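Local coordinates for SH2 domain-containing protein 3C (Homo sapiens, PDB 3T6G) that acts as an adapter in cell adhesion and migration signalling, using a closed Cdc25-homology domain that cannot carry out canonical nucleotide exchange to bind BCAR1, at residues Lys190-Gly195 with Phe206-Pro211. The protein carries 2 engineered substitutions. Numbering follows the deposited sequence.
Sequences KSLNEG and FPHVLP
The imidazole of His208 reaches across to the last turn of helix 175-193 and lies against Leu192, whose CB comes to 3.2 Å from His208 CD2. Further along the leucine, CD1 sits over one face of the ring, displaced toward its rim, with His208 CG its nearest ring atom at 4.1 Å. The opposite face is met by Pro211, its CD likewise toward the rim, so the ring is held between Leu192 of helix 175-193 and Pro211, three residues on from the histidine itself. His208 gets there because CG is anti to the backbone N (chi1 -170°), which carries the imidazole out from the loop toward the helix.

At the ring edge, NE2 donates a hydrogen bond to Asn193 OD1, modelled short at 2.5 Å, with an angle of 154° at the hydrogen. The oxygen lies almost exactly in the imidazole plane, but NE2 stands about 35° out of the plane of the amide carbonyl. The same OD1 also rests against Pro211 CG, 3.5 Å away. A leucine in place of His208 would probably leave Asn193 OD1 without this donor and the amide freer to turn.

Met145 of helix 145-155 touches both Leu192 and His208, and Pro211 also packs on His242 of helix 236-250. Just past the contact, Gly195, with positive phi, ends helix 175-193 in a Schellman motif, its N bonded to Leu192 O and Lys196 N to Ser191 O. The whole joins this Schellman-capped C-terminal end of the helix to the loop leading into helix 210-215, within the all-helical Cdc25-homology (Ras-GEF) fold.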
ATOM      1  N   LYS A 190       7.806  10.212   7.321  1.00 69.12           N
ATOM      2  CA  LYS A 190       7.145  11.412   6.838  1.00 73.51           C
ATOM      3  C   LYS A 190       7.628  11.723   5.422  1.00 74.69           C
ATOM      4  O   LYS A 190       6.834  12.101   4.567  1.00 83.13           O
ATOM      5  CB  LYS A 190       7.426  12.580   7.775  1.00 79.97           C
ATOM      6  CG  LYS A 190       6.338  13.617   7.853  1.00 82.57           C
ATOM      7  CD  LYS A 190       6.749  14.700   8.852  1.00 85.98           C
ATOM      8  CE  LYS A 190       5.733  15.831   8.929  1.00 87.79           C
ATOM      9  NZ  LYS A 190       6.075  16.781  10.041  1.00 95.73           N
ATOM     10  N   SER A 191       8.930  11.553   5.185  1.00 66.99           N
ATOM     11  CA  SER A 191       9.512  11.641   3.848  1.00 65.93           C
ATOM     12  C   SER A 191       8.881  10.646   2.884  1.00 73.78           C
ATOM     13  O   SER A 191       8.386  11.033   1.827  1.00 84.73           O
ATOM     14  CB  SER A 191      11.008  11.365   3.885  1.00 67.77           C
ATOM     15  OG  SER A 191      11.738  12.495   4.322  1.00 78.58           O
ATOM     16  N   LEU A 192       8.919   9.367   3.241  1.00 63.19           N
ATOM     17  CA  LEU A 192       8.452   8.327   2.340  1.00 71.51           C
ATOM     18  C   LEU A 192       7.077   8.693   1.832  1.00 74.75           C
ATOM     19  O   LEU A 192       6.774   8.494   0.658  1.00 76.58           O
ATOM     20  CB  LEU A 192       8.368   6.962   3.042  1.00 66.31           C
ATOM     21  CG  LEU A 192       9.647   6.274   3.507  1.00 63.88           C
ATOM     22  CD1 LEU A 192       9.313   4.952   4.217  1.00 53.33           C
ATOM     23  CD2 LEU A 192      10.549   6.046   2.317  1.00 69.44           C
ATOM     24  N   ASN A 193       6.244   9.209   2.737  1.00 67.35           N
ATOM     25  CA  ASN A 193       4.854   9.507   2.428  1.00 61.80           C
ATOM     26  C   ASN A 193       4.711  10.817   1.645  1.00 65.83           C
ATOM     27  O   ASN A 193       3.662  11.089   1.077  1.00 64.99           O
ATOM     28  CB  ASN A 193       4.042   9.632   3.705  1.00 60.52           C
ATOM     29  CG  ASN A 193       3.657   8.313   4.290  1.00 69.66           C
ATOM     30  OD1 ASN A 193       3.595   7.292   3.598  1.00 78.98           O
ATOM     31  ND2 ASN A 193       3.356   8.322   5.582  1.00 69.39           N
ATOM     32  N   GLU A 194       5.751  11.639   1.668  1.00 65.34           N
ATOM     33  CA  GLU A 194       5.762  12.893   0.928  1.00 71.55           C
ATOM     34  C   GLU A 194       6.539  12.638  -0.332  1.00 74.12           C
ATOM     35  O   GLU A 194       7.040  13.566  -0.947  1.00 77.89           O
ATOM     36  CB  GLU A 194       6.472  13.999   1.717  1.00 72.52           C
ATOM     37  CG  GLU A 194       5.808  14.359   3.029  1.00 84.17           C
ATOM     38  CD  GLU A 194       6.550  15.452   3.796  1.00 98.49           C
ATOM     39  OE1 GLU A 194       5.944  16.036   4.720  1.00106.44           O
ATOM     40  OE2 GLU A 194       7.733  15.723   3.482  1.00100.23           O
ATOM     41  N   GLY A 195       6.681  11.364  -0.685  1.00 75.72           N
ATOM     42  CA  GLY A 195       7.340  10.992  -1.921  1.00 81.22           C
ATOM     43  C   GLY A 195       8.805  11.379  -2.026  1.00 87.18           C
ATOM     44  O   GLY A 195       9.368  11.358  -3.125  1.00 89.52           O
ATOM     45  N   PHE A 206      10.701  -4.826   0.425  1.00 51.66           N
ATOM     46  CA  PHE A 206       9.297  -4.497   0.292  1.00 49.36           C
ATOM     47  C   PHE A 206       9.149  -2.982   0.346  1.00 65.35           C
ATOM     48  O   PHE A 206       9.134  -2.399   1.420  1.00 73.01           O
ATOM     49  CB  PHE A 206       8.515  -5.145   1.410  1.00 41.56           C
ATOM     50  CG  PHE A 206       7.044  -5.147   1.187  1.00 42.44           C
ATOM     51  CD1 PHE A 206       6.256  -6.124   1.752  1.00 44.07           C
ATOM     52  CD2 PHE A 206       6.455  -4.191   0.391  1.00 48.43           C
ATOM     53  CE1 PHE A 206       4.907  -6.144   1.545  1.00 44.92           C
ATOM     54  CE2 PHE A 206       5.098  -4.196   0.188  1.00 47.66           C
ATOM     55  CZ  PHE A 206       4.322  -5.166   0.771  1.00 43.74           C
ATOM     56  N   PRO A 207       9.011  -2.346  -0.825  1.00 69.73           N
ATOM     57  CA  PRO A 207       9.098  -0.894  -0.989  1.00 52.10           C
ATOM     58  C   PRO A 207       7.888  -0.223  -0.373  1.00 50.16           C
ATOM     59  O   PRO A 207       6.919  -0.900   0.023  1.00 43.43           O
ATOM     60  CB  PRO A 207       9.023  -0.731  -2.496  1.00 60.86           C
ATOM     61  CG  PRO A 207       8.050  -1.817  -2.889  1.00 66.79           C
ATOM     62  CD  PRO A 207       8.415  -2.989  -2.010  1.00 70.54           C
ATOM     63  N   HIS A 208       7.933   1.102  -0.297  1.00 53.12           N
ATOM     64  CA  HIS A 208       6.819   1.852   0.267  1.00 57.80           C
ATOM     65  C   HIS A 208       5.707   1.973  -0.802  1.00 62.01           C
ATOM     66  O   HIS A 208       5.867   2.677  -1.799  1.00 67.79           O
ATOM     67  CB  HIS A 208       7.325   3.222   0.768  1.00 51.55           C
ATOM     68  CG  HIS A 208       6.320   3.986   1.570  1.00 53.49           C
ATOM     69  ND1 HIS A 208       5.495   3.388   2.493  1.00 53.48           N
ATOM     70  CD2 HIS A 208       5.999   5.306   1.576  1.00 64.64           C
ATOM     71  CE1 HIS A 208       4.706   4.302   3.039  1.00 56.52           C
ATOM     72  NE2 HIS A 208       4.994   5.472   2.500  1.00 60.97           N
ATOM     73  N   VAL A 209       4.592   1.279  -0.599  1.00 53.34           N
ATOM     74  CA  VAL A 209       3.512   1.254  -1.584  1.00 54.04           C
ATOM     75  C   VAL A 209       2.177   1.660  -0.966  1.00 59.54           C
ATOM     76  O   VAL A 209       1.150   1.624  -1.644  1.00 56.28           O
ATOM     77  CB  VAL A 209       3.315  -0.173  -2.244  1.00 53.12           C
ATOM     78  CG1 VAL A 209       4.600  -0.712  -2.832  1.00 48.14           C
ATOM     79  CG2 VAL A 209       2.757  -1.178  -1.245  1.00 36.48           C
ATOM     80  N   LEU A 210       2.160   2.026   0.315  1.00 58.63           N
ATOM     81  CA  LEU A 210       0.886   2.450   0.914  1.00 58.38           C
ATOM     82  C   LEU A 210       0.300   3.757   0.349  1.00 62.32           C
ATOM     83  O   LEU A 210      -0.904   3.861   0.147  1.00 68.70           O
ATOM     84  CB  LEU A 210       0.930   2.479   2.441  1.00 51.23           C
ATOM     85  CG  LEU A 210       0.019   1.347   2.893  1.00 60.89           C
ATOM     86  CD1 LEU A 210       0.830   0.072   3.017  1.00 61.56           C
ATOM     87  CD2 LEU A 210      -0.697   1.678   4.174  1.00 61.71           C
ATOM     88  N   PRO A 211       1.134   4.767   0.113  1.00 63.67           N
ATOM     89  CA  PRO A 211       0.505   5.901  -0.560  1.00 71.58           C
ATOM     90  C   PRO A 211      -0.158   5.460  -1.864  1.00 66.13           C
ATOM     91  O   PRO A 211      -1.358   5.639  -1.997  1.00 70.97           O
ATOM     92  CB  PRO A 211       1.681   6.837  -0.823  1.00 71.31           C
ATOM     93  CG  PRO A 211       2.569   6.588   0.332  1.00 69.19           C
ATOM     94  CD  PRO A 211       2.480   5.098   0.603  1.00 69.11           C
TER